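PDB 3NRG: TetR family transcriptional regulator from Chloroflexus aurantiacus, which probably acts as a DNA-binding transcription factor of the TetR family, recognising regulatory DNA through a predicted helix-turn-helix motif. Local coordinates for residues I111-L116 / V167-G172; V97-Q102 / N173-R178; D86-L91 / G149-D154; P153-D158 / R212-R217. One frame throughout, in Å; residues are numbered along the deposited sequence. Where two conformers were deposited one is given.

How the interactions relate
All four contacts lie in the all-helical C-terminal region. Interactions 1 and 2 share helix 157-179 and touch each other, with centres about 10 Å apart. Interaction 1 is a surface contact, held chiefly by a tyrosine-carboxylate hydrogen bond. Interaction 2 is partly buried and pairs a greasy half with a polar, water-bridged half. Interactions 3 and 4 lie near the C-terminus in space. Their centres are 24 to 26 Å from those of interactions 1 and 2, though Phe168 packs on Leu91. Pro153 and Asp154 belong to both. Interaction 3 is buried and apolar. Interaction 4 runs from a buried selenomethionine to an exposed arginine. A salt bridge between Asp86 and Arg215 ties the two together.

Interaction 1 (I111-L116 / V167-G172); sequences IAYKAL and VFTELG
The hydroxyl of Tyr113 donates to Glu170 OE1, with 2.7 Å between Tyr113 OH and that oxygen. Glu170 accepts on the syn lone pair of OE1, the side that faces its other oxygen. Tyr113 OH therefore sits in the mouth of the carboxylate, and Glu170 OE2 is 2.8 Å from Tyr113 OH. The ring and the carboxylate are turned 79° apart. The carboxylate carbon, CD, lies in the plane of the ring, at its edge. Two torsions bring the partners together. Tyr113 has CG trans to its own N (chi1 178°), which sends the ring out across the gap. Glu170 is bent at chi2 (-71°), which folds its acid back toward the tyrosine. Glu170 OE2 also takes a hydrogen bond from Tyr117 OH, and the rings of Tyr113 and Tyr117 meet edge-to-face. Two hydroxyls thus hold this carboxylate and would probably stabilise its charged form.

Beside the polar pair is a small apolar patch. The methyl CG2 of Thr169 meets Leu116 CD1 tip to tip at 3.8 Å. The same methyl lies at the edge of the Tyr113 ring, 4.0 Å from CE1. Thr169 OG1 is turned to its own helix and bonds to Asn165 O. The contact joins segment 111-116, on helix 106-114, to helix 157-179, a surface link within the TetR C-terminal fold.

Interaction 2 (V97-Q102 / N173-R178); sequences VGIQFQ and NHLIER
Ile99 and Leu175 meet where two helices of the TetR C-terminal bundle cross, 87-104 and 157-179. Over these short segments the axes cross at -61° and come within 11.3 Å. The two side chains lie at about a right angle. Leu175 CD1 touches both branches of the isoleucine, at 3.8 Å from Ile99 CD1 and 3.9 Å from Ile99 CG2. Ile203 and Val202 of helix 196-214 also pack on this pair.

The other half is polar. Gln102 holds CG trans to its N (chi1 -171°) and stays extended beyond it, which carries the amide across to Asn173 and Ile176. Gln102 NE2 lies 3.5 Å from Ile176 CD1, which comes from the opposite direction. A water bridges the helices. It donates to Gln102 OE1 at 3.2 Å and accepts from the backbone Asn173 N at 3.0 Å. With an alanine in place of Gln102, this water would probably lose its acceptor on helix 87-104, and Ile176 CD1 would lose its neighbour there. Asn173 starts out away from the partner helix, but its amide swings back. The two amide planes stand 61° apart, with Gln102 NE2 3.2 Å from Asn173 OD1.

Interaction 3 (D86-L91 / G149-D154); sequences DMFAYL and GSLVPD
Leu151 brings its two methyls against the Met87-Phe88 pair, and this is the tight part of the contact. Leu151 CD2 lies 3.7 Å from both Phe88 CE2 and Phe88 CZ. Met87, a selenomethionine, crosses Leu151 at about a right angle. Met87 CE is 4.0 Å from Leu151 CD2, and Met87 SE is 4.1 Å from Leu151 CD1. The bend at chi3 of Met87 (82°) lays Met87 CE over one face of the Phe88 ring, 3.6 Å above the plane and toward the rim. Three side chains so form one greasy cluster. An alanine at Leu151 would probably open a gap beside the Phe88 ring and leave the Met87 methyl freer to move.

The outer side is looser. Pro153 and Asp154 are exposed and lie well away from helix 87-104.

Asp86 caps the start of that helix. Its OD2 accepts from Ala89 N, with 3.0 Å between Ala89 N and Asp86 OD2, while OD1 forms a salt bridge with Arg215. The cluster does not stand alone. Leu151, in the loop before helix 157-179, also packs on Val142 and Ile146 of helix 124-147, while Phe88 leans on Ile207 and Met214 of helix 196-214.

Interaction 4 (P153-D158 / R212-R217); sequences PDLDAD and RGMRRR
Pro153 covers one face of the Arg216 guanidinium, in the TetR C-terminal helical domain, about 27 Å from the chain's centre to the contact's centre. Here the loop leading into helix 157-179 meets the tail that leaves helix 196-214. The directions of the two side chains cross at about a right angle. Pro153 CD sits over the centre of the guanidinium face, 3.9 Å above its plane, and Pro153 CG is 3.9 Å from Arg216 NH2. Arg216 reaches the proline because its chain is extended from CG to NE. This pair is exposed, and Arg216 NH1 is also fixed by a hydrogen bond to Gly149 O.

The second pair lies deeper. Leu155 points toward segment 212-217 and crosses the side chain of Met214, a selenomethionine, at a slant. Leu155 has CG trans to its N (chi1 -170°), which carries CD2 to the Met214 side chain. Met214 is extended beyond CG and runs inward to Ala160 and Leu164 of helix 157-179. Leu155 packs on Ala160 as well, so one alanine serves both. The backbones of Met214 and Val152 are hydrogen-bonded, as those of Arg216 and Ser150 probably are. Leu155 touches Met214 near the root of its chain, with Leu155 CD2 4.2 Å from Met214 CB.

Interaction 1 (I111-L116 / V167-G172)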
# COMPACT_ATOMS: atom_id res chain seq x y z
N ILE A 111 4.43 -0.40 5.63
CA ILE A 111 5.47 -1.43 5.45
C ILE A 111 5.74 -1.65 3.94
O ILE A 111 6.90 -1.69 3.52
CB ILE A 111 5.07 -2.75 6.19
CG1 ILE A 111 5.03 -2.54 7.72
CG2 ILE A 111 6.02 -3.91 5.81
CD1 ILE A 111 4.22 -3.59 8.50
N ALA A 112 4.67 -1.72 3.13
CA ALA A 112 4.77 -1.87 1.67
C ALA A 112 5.38 -0.62 1.02
O ALA A 112 6.12 -0.73 0.04
CB ALA A 112 3.40 -2.16 1.08
N TYR A 113 5.08 0.58 1.58
CA TYR A 113 5.60 1.85 1.09
C TYR A 113 7.11 1.96 1.33
O TYR A 113 7.84 2.42 0.44
CB TYR A 113 4.86 3.03 1.75
CG TYR A 113 5.38 4.40 1.34
CD1 TYR A 113 5.01 4.97 0.13
CD2 TYR A 113 6.16 5.16 2.21
CE1 TYR A 113 5.47 6.23 -0.25
CE2 TYR A 113 6.63 6.42 1.85
CZ TYR A 113 6.27 6.96 0.62
OH TYR A 113 6.72 8.21 0.27
N LYS A 114 7.58 1.54 2.54
CA LYS A 114 9.01 1.60 2.88
C LYS A 114 9.84 0.65 2.01
O LYS A 114 10.99 0.94 1.71
CB LYS A 114 9.23 1.30 4.37
CG LYS A 114 8.96 2.48 5.30
CD LYS A 114 9.42 2.19 6.72
CE LYS A 114 9.39 3.41 7.60
NZ LYS A 114 9.99 3.16 8.92
N ALA A 115 9.23 -0.48 1.56
CA ALA A 115 9.90 -1.48 0.70
C ALA A 115 10.34 -0.88 -0.65
O ALA A 115 11.25 -1.41 -1.28
CB ALA A 115 8.97 -2.67 0.47
N LEU A 116 9.69 0.23 -1.08
CA LEU A 116 10.03 0.93 -2.32
C LEU A 116 11.39 1.64 -2.24
O LEU A 116 12.02 1.87 -3.27
CB LEU A 116 8.95 1.97 -2.66
CG LEU A 116 7.58 1.44 -3.05
CD1 LEU A 116 6.55 2.53 -2.97
CD2 LEU A 116 7.59 0.82 -4.44
N VAL A 167 2.33 9.85 -8.62
CA VAL A 167 1.14 10.49 -8.06
C VAL A 167 0.36 9.50 -7.20
O VAL A 167 0.10 9.78 -6.02
CB VAL A 167 0.25 11.11 -9.18
CG1 VAL A 167 -1.13 11.47 -8.66
CG2 VAL A 167 0.93 12.33 -9.81
N PHE A 168 0.05 8.31 -7.76
CA PHE A 168 -0.69 7.25 -7.05
C PHE A 168 0.03 6.77 -5.77
O PHE A 168 -0.62 6.44 -4.78
CB PHE A 168 -0.96 6.06 -8.00
CG PHE A 168 -2.20 6.20 -8.85
CD1 PHE A 168 -2.28 7.18 -9.83
CD2 PHE A 168 -3.25 5.30 -8.73
CE1 PHE A 168 -3.42 7.30 -10.63
CE2 PHE A 168 -4.38 5.40 -9.55
CZ PHE A 168 -4.47 6.42 -10.48
N THR A 169 1.36 6.73 -5.81
CA THR A 169 2.18 6.29 -4.68
C THR A 169 2.18 7.31 -3.53
O THR A 169 2.19 6.91 -2.36
CB THR A 169 3.61 5.99 -5.18
OG1 THR A 169 3.55 4.91 -6.11
CG2 THR A 169 4.56 5.63 -4.05
N GLU A 170 2.17 8.62 -3.86
CA GLU A 170 2.34 9.67 -2.86
C GLU A 170 1.08 10.43 -2.44
O GLU A 170 1.13 11.13 -1.42
CB GLU A 170 3.44 10.65 -3.30
CG GLU A 170 4.80 10.00 -3.54
CD GLU A 170 5.54 9.52 -2.31
OE1 GLU A 170 5.17 9.91 -1.18
OE2 GLU A 170 6.54 8.78 -2.48
N LEU A 171 -0.02 10.36 -3.22
CA LEU A 171 -1.22 11.14 -2.89
C LEU A 171 -1.79 10.92 -1.48
O LEU A 171 -2.04 11.89 -0.78
CB LEU A 171 -2.32 11.04 -3.97
CG LEU A 171 -3.50 12.04 -3.82
CD1 LEU A 171 -2.99 13.50 -3.73
CD2 LEU A 171 -4.50 11.88 -4.94
N GLY A 172 -1.94 9.66 -1.09
CA GLY A 172 -2.47 9.29 0.23
C GLY A 172 -1.74 9.95 1.37
O GLY A 172 -2.36 10.55 2.25

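Interaction 2 (V97-Q102 / N173-R178)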
# COMPACT_ATOMS: atom_id res chain seq x y z
N VAL A 97 -9.58 3.74 -4.50
CA VAL A 97 -9.39 2.42 -3.89
C VAL A 97 -8.03 2.34 -3.15
O VAL A 97 -7.99 1.95 -1.98
CB VAL A 97 -9.54 1.27 -4.93
CG1 VAL A 97 -9.02 -0.05 -4.38
CG2 VAL A 97 -11.00 1.14 -5.37
N GLY A 98 -6.96 2.74 -3.83
CA GLY A 98 -5.61 2.75 -3.27
C GLY A 98 -5.51 3.57 -1.99
O GLY A 98 -4.88 3.14 -1.02
N ILE A 99 -6.17 4.74 -1.98
CA ILE A 99 -6.21 5.63 -0.82
C ILE A 99 -7.07 5.03 0.32
O ILE A 99 -6.68 5.11 1.49
CB ILE A 99 -6.68 7.05 -1.28
CG1 ILE A 99 -5.57 7.75 -2.14
CG2 ILE A 99 -7.07 7.93 -0.09
CD1 ILE A 99 -6.07 8.90 -3.07
N GLN A 100 -8.21 4.38 -0.03
CA GLN A 100 -9.09 3.76 0.97
C GLN A 100 -8.42 2.57 1.65
O GLN A 100 -8.57 2.39 2.86
CB GLN A 100 -10.44 3.35 0.35
CG GLN A 100 -11.38 4.53 0.03
CD GLN A 100 -11.77 5.32 1.26
OE1 GLN A 100 -11.22 6.39 1.53
NE2 GLN A 100 -12.74 4.81 2.01
N PHE A 101 -7.64 1.77 0.88
CA PHE A 101 -6.90 0.63 1.44
C PHE A 101 -5.83 1.10 2.43
O PHE A 101 -5.60 0.45 3.45
CB PHE A 101 -6.26 -0.22 0.31
CG PHE A 101 -5.42 -1.36 0.85
CD1 PHE A 101 -6.02 -2.48 1.42
CD2 PHE A 101 -4.04 -1.27 0.88
CE1 PHE A 101 -5.24 -3.48 2.01
CE2 PHE A 101 -3.26 -2.28 1.45
CZ PHE A 101 -3.87 -3.38 2.01
N GLN A 102 -5.16 2.23 2.12
CA GLN A 102 -4.15 2.83 2.97
C GLN A 102 -4.76 3.31 4.31
O GLN A 102 -4.19 3.07 5.36
CB GLN A 102 -3.47 4.00 2.23
CG GLN A 102 -2.24 4.55 2.97
CD GLN A 102 -1.76 5.87 2.42
OE1 GLN A 102 -1.80 6.13 1.20
NE2 GLN A 102 -1.24 6.71 3.30
N ASN A 173 -0.39 9.89 1.35
CA ASN A 173 0.45 10.51 2.37
C ASN A 173 0.27 12.02 2.39
O ASN A 173 0.24 12.62 3.47
CB ASN A 173 1.93 10.16 2.13
CG ASN A 173 2.23 8.68 2.25
OD1 ASN A 173 1.69 7.96 3.10
ND2 ASN A 173 3.15 8.21 1.41
N HIS A 174 0.10 12.64 1.21
CA HIS A 174 -0.10 14.08 1.11
C HIS A 174 -1.46 14.51 1.67
O HIS A 174 -1.54 15.54 2.35
CB HIS A 174 0.07 14.56 -0.34
CG HIS A 174 0.02 16.05 -0.47
ND1 HIS A 174 1.00 16.86 0.10
CD2 HIS A 174 -0.90 16.84 -1.06
CE1 HIS A 174 0.65 18.10 -0.18
NE2 HIS A 174 -0.48 18.14 -0.89
N LEU A 175 -2.52 13.72 1.39
CA LEU A 175 -3.87 13.99 1.90
C LEU A 175 -3.87 14.02 3.42
O LEU A 175 -4.39 14.97 4.01
CB LEU A 175 -4.86 12.92 1.39
CG LEU A 175 -5.08 12.85 -0.12
CD1 LEU A 175 -5.93 11.68 -0.48
CD2 LEU A 175 -5.69 14.13 -0.64
N ILE A 176 -3.22 13.02 4.06
CA ILE A 176 -3.07 12.93 5.52
C ILE A 176 -2.32 14.15 6.05
O ILE A 176 -2.80 14.81 6.96
CB ILE A 176 -2.36 11.59 5.92
CG1 ILE A 176 -3.25 10.37 5.59
CG2 ILE A 176 -1.97 11.60 7.40
CD1 ILE A 176 -2.50 9.03 5.58
N GLU A 177 -1.17 14.46 5.43
CA GLU A 177 -0.32 15.59 5.81
C GLU A 177 -1.10 16.92 5.75
O GLU A 177 -0.96 17.76 6.64
CB GLU A 177 0.91 15.65 4.88
CG GLU A 177 1.96 16.66 5.30
CD GLU A 177 3.15 16.73 4.35
OE1 GLU A 177 2.98 17.22 3.22
OE2 GLU A 177 4.25 16.29 4.76
N ARG A 178 -1.96 17.08 4.72
CA ARG A 178 -2.72 18.30 4.51
C ARG A 178 -3.96 18.41 5.40
O ARG A 178 -4.23 19.49 5.93
CB ARG A 178 -3.11 18.42 3.02
CG ARG A 178 -3.74 19.75 2.66
CD ARG A 178 -4.15 19.81 1.22
NE ARG A 178 -4.86 21.05 0.91
CZ ARG A 178 -5.35 21.36 -0.29
NH1 ARG A 178 -5.21 20.51 -1.31
NH2 ARG A 178 -5.99 22.50 -0.48
O HOH W 1 0.58 7.55 -0.32

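Interaction 3 (D86-L91 / G149-D154)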
# COMPACT_ATOMS: atom_id res chain seq x y z
N ASP A 86 -14.20 4.87 -19.71
CA ASP A 86 -13.22 5.95 -19.78
C ASP A 86 -12.03 5.64 -18.89
O ASP A 86 -12.21 5.26 -17.73
CB ASP A 86 -13.86 7.28 -19.37
CG ASP A 86 -12.99 8.48 -19.58
OD1 ASP A 86 -12.80 8.88 -20.75
OD2 ASP A 86 -12.55 9.08 -18.57
N MSE A 87 -10.80 5.80 -19.43
CA MSE A 87 -9.56 5.52 -18.70
C MSE A 87 -9.40 6.43 -17.48
O MSE A 87 -8.98 5.96 -16.42
CB MSE A 87 -8.34 5.65 -19.63
CG MSE A 87 -7.07 5.04 -19.04
SE MSE A 87 -5.51 5.51 -20.05
CE MSE A 87 -5.18 7.20 -19.31
N PHE A 88 -9.73 7.73 -17.62
CA PHE A 88 -9.60 8.69 -16.53
C PHE A 88 -10.65 8.50 -15.44
O PHE A 88 -10.34 8.66 -14.26
CB PHE A 88 -9.56 10.12 -17.06
CG PHE A 88 -8.33 10.37 -17.90
CD1 PHE A 88 -7.08 10.49 -17.31
CD2 PHE A 88 -8.41 10.39 -19.29
CE1 PHE A 88 -5.93 10.65 -18.09
CE2 PHE A 88 -7.27 10.58 -20.07
CZ PHE A 88 -6.04 10.72 -19.46
N ALA A 89 -11.86 8.05 -15.82
CA ALA A 89 -12.91 7.74 -14.86
C ALA A 89 -12.51 6.48 -14.07
O ALA A 89 -12.76 6.41 -12.86
CB ALA A 89 -14.23 7.52 -15.57
N TYR A 90 -11.81 5.53 -14.74
CA TYR A 90 -11.29 4.33 -14.10
C TYR A 90 -10.12 4.67 -13.17
O TYR A 90 -10.06 4.14 -12.07
CB TYR A 90 -10.86 3.28 -15.15
CG TYR A 90 -10.07 2.13 -14.56
CD1 TYR A 90 -10.69 1.18 -13.76
CD2 TYR A 90 -8.71 1.99 -14.80
CE1 TYR A 90 -9.97 0.14 -13.17
CE2 TYR A 90 -7.98 0.95 -14.23
CZ TYR A 90 -8.61 0.03 -13.43
OH TYR A 90 -7.90 -1.00 -12.87
N LEU A 91 -9.21 5.56 -13.62
CA LEU A 91 -8.06 5.99 -12.82
C LEU A 91 -8.48 6.67 -11.53
O LEU A 91 -7.84 6.47 -10.50
CB LEU A 91 -7.12 6.89 -13.64
CG LEU A 91 -6.22 6.18 -14.67
CD1 LEU A 91 -5.52 7.18 -15.55
CD2 LEU A 91 -5.19 5.29 -14.00
N GLY A 149 -6.82 5.94 -29.85
CA GLY A 149 -6.90 7.34 -30.25
C GLY A 149 -7.45 8.30 -29.20
O GLY A 149 -7.70 9.47 -29.52
N SER A 150 -7.61 7.84 -27.95
CA SER A 150 -8.12 8.71 -26.88
C SER A 150 -7.03 9.63 -26.31
O SER A 150 -7.33 10.76 -25.94
CB SER A 150 -8.76 7.88 -25.77
OG SER A 150 -7.84 6.95 -25.23
N LEU A 151 -5.77 9.14 -26.25
CA LEU A 151 -4.64 9.92 -25.73
C LEU A 151 -3.82 10.58 -26.85
O LEU A 151 -3.94 10.17 -28.01
CB LEU A 151 -3.72 9.04 -24.86
CG LEU A 151 -4.38 8.30 -23.69
CD1 LEU A 151 -3.37 7.47 -22.94
CD2 LEU A 151 -5.06 9.27 -22.73
N VAL A 152 -2.98 11.59 -26.50
CA VAL A 152 -2.11 12.31 -27.45
C VAL A 152 -1.25 11.30 -28.25
O VAL A 152 -0.66 10.39 -27.65
CB VAL A 152 -1.23 13.38 -26.72
CG1 VAL A 152 -0.19 13.98 -27.65
CG2 VAL A 152 -2.10 14.47 -26.11
N PRO A 153 -1.24 11.37 -29.61
CA PRO A 153 -0.52 10.34 -30.39
C PRO A 153 0.99 10.26 -30.14
O PRO A 153 1.54 9.16 -30.16
CB PRO A 153 -0.84 10.71 -31.85
CG PRO A 153 -1.27 12.14 -31.80
CD PRO A 153 -1.95 12.32 -30.48
N ASP A 154 1.65 11.41 -29.90
CA ASP A 154 3.10 11.46 -29.68
C ASP A 154 3.52 11.18 -28.21
O ASP A 154 4.71 11.24 -27.90
CB ASP A 154 3.67 12.81 -30.17
CG ASP A 154 2.98 14.01 -29.54
OD1 ASP A 154 3.38 14.40 -28.42
OD2 ASP A 154 2.02 14.53 -30.15

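Interaction 4 (P153-D158 / R212-R217)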
# COMPACT_ATOMS: atom_id res chain seq x y z
N PRO A 153 -1.24 11.37 -29.61
CA PRO A 153 -0.52 10.34 -30.39
C PRO A 153 0.99 10.26 -30.14
O PRO A 153 1.54 9.16 -30.16
CB PRO A 153 -0.84 10.71 -31.85
CG PRO A 153 -1.27 12.14 -31.80
CD PRO A 153 -1.95 12.32 -30.48
N ASP A 154 1.65 11.41 -29.90
CA ASP A 154 3.10 11.46 -29.68
C ASP A 154 3.52 11.18 -28.21
O ASP A 154 4.71 11.24 -27.90
CB ASP A 154 3.67 12.81 -30.17
CG ASP A 154 2.98 14.01 -29.54
OD1 ASP A 154 3.38 14.40 -28.42
OD2 ASP A 154 2.02 14.53 -30.15
N LEU A 155 2.55 10.86 -27.34
CA LEU A 155 2.79 10.62 -25.91
C LEU A 155 3.71 9.42 -25.67
O LEU A 155 3.51 8.35 -26.27
CB LEU A 155 1.45 10.43 -25.17
CG LEU A 155 1.50 10.39 -23.63
CD1 LEU A 155 1.86 11.74 -23.06
CD2 LEU A 155 0.17 9.95 -23.07
N ASP A 156 4.73 9.59 -24.81
CA ASP A 156 5.63 8.51 -24.43
C ASP A 156 4.99 7.74 -23.27
O ASP A 156 4.75 8.33 -22.21
CB ASP A 156 7.01 9.05 -24.03
CG ASP A 156 8.01 7.96 -23.71
OD1 ASP A 156 8.62 7.41 -24.66
OD2 ASP A 156 8.19 7.65 -22.52
N ALA A 157 4.63 6.46 -23.51
CA ALA A 157 3.93 5.62 -22.52
C ALA A 157 4.72 5.46 -21.23
O ALA A 157 4.12 5.52 -20.15
CB ALA A 157 3.63 4.25 -23.12
N ASP A 158 6.05 5.27 -21.33
CA ASP A 158 6.92 5.13 -20.16
C ASP A 158 6.89 6.39 -19.27
O ASP A 158 6.75 6.29 -18.05
CB ASP A 158 8.36 4.81 -20.60
CG ASP A 158 9.29 4.48 -19.46
OD1 ASP A 158 9.70 5.41 -18.75
OD2 ASP A 158 9.65 3.29 -19.31
N ARG A 212 -6.22 16.51 -18.76
CA ARG A 212 -5.90 17.61 -19.68
C ARG A 212 -4.50 17.43 -20.29
O ARG A 212 -4.28 17.77 -21.45
CB ARG A 212 -6.00 18.97 -18.98
CG ARG A 212 -7.41 19.39 -18.61
CD ARG A 212 -7.47 20.84 -18.16
NE ARG A 212 -6.68 21.07 -16.94
CZ ARG A 212 -7.20 21.07 -15.71
NH1 ARG A 212 -8.50 20.87 -15.53
NH2 ARG A 212 -6.41 21.29 -14.66
N GLY A 213 -3.58 16.89 -19.50
CA GLY A 213 -2.20 16.68 -19.92
C GLY A 213 -1.99 15.53 -20.88
O GLY A 213 -1.04 15.56 -21.67
N MSE A 214 -2.86 14.50 -20.82
CA MSE A 214 -2.68 13.28 -21.63
C MSE A 214 -3.73 13.05 -22.71
O MSE A 214 -3.41 12.45 -23.74
CB MSE A 214 -2.58 12.04 -20.73
CG MSE A 214 -1.42 12.08 -19.79
SE MSE A 214 -1.35 10.54 -18.65
CE MSE A 214 -0.01 11.18 -17.42
N ARG A 215 -5.00 13.43 -22.46
CA ARG A 215 -6.08 13.19 -23.43
C ARG A 215 -5.91 14.02 -24.70
O ARG A 215 -5.45 15.16 -24.63
CB ARG A 215 -7.47 13.44 -22.80
CG ARG A 215 -8.61 12.83 -23.61
CD ARG A 215 -9.96 13.34 -23.17
NE ARG A 215 -10.38 12.76 -21.90
CZ ARG A 215 -11.01 11.59 -21.78
NH1 ARG A 215 -11.28 10.86 -22.86
NH2 ARG A 215 -11.38 11.15 -20.59
N ARG A 216 -6.29 13.43 -25.86
CA ARG A 216 -6.21 14.04 -27.19
C ARG A 216 -7.07 15.31 -27.27
O ARG A 216 -8.17 15.34 -26.71
CB ARG A 216 -6.67 13.03 -28.27
CG ARG A 216 -6.11 13.29 -29.66
CD ARG A 216 -6.82 12.45 -30.69
NE ARG A 216 -6.08 12.38 -31.95
CZ ARG A 216 -5.35 11.34 -32.33
NH1 ARG A 216 -5.27 10.26 -31.55
NH2 ARG A 216 -4.71 11.35 -33.49
N ARG A 217 -6.56 16.34 -27.97
CA ARG A 217 -7.27 17.62 -28.14
C ARG A 217 -8.40 17.49 -29.17
O ARG A 217 -8.14 16.97 -30.28
CB ARG A 217 -6.28 18.73 -28.56
OXT ARG A 217 -9.54 17.87 -28.84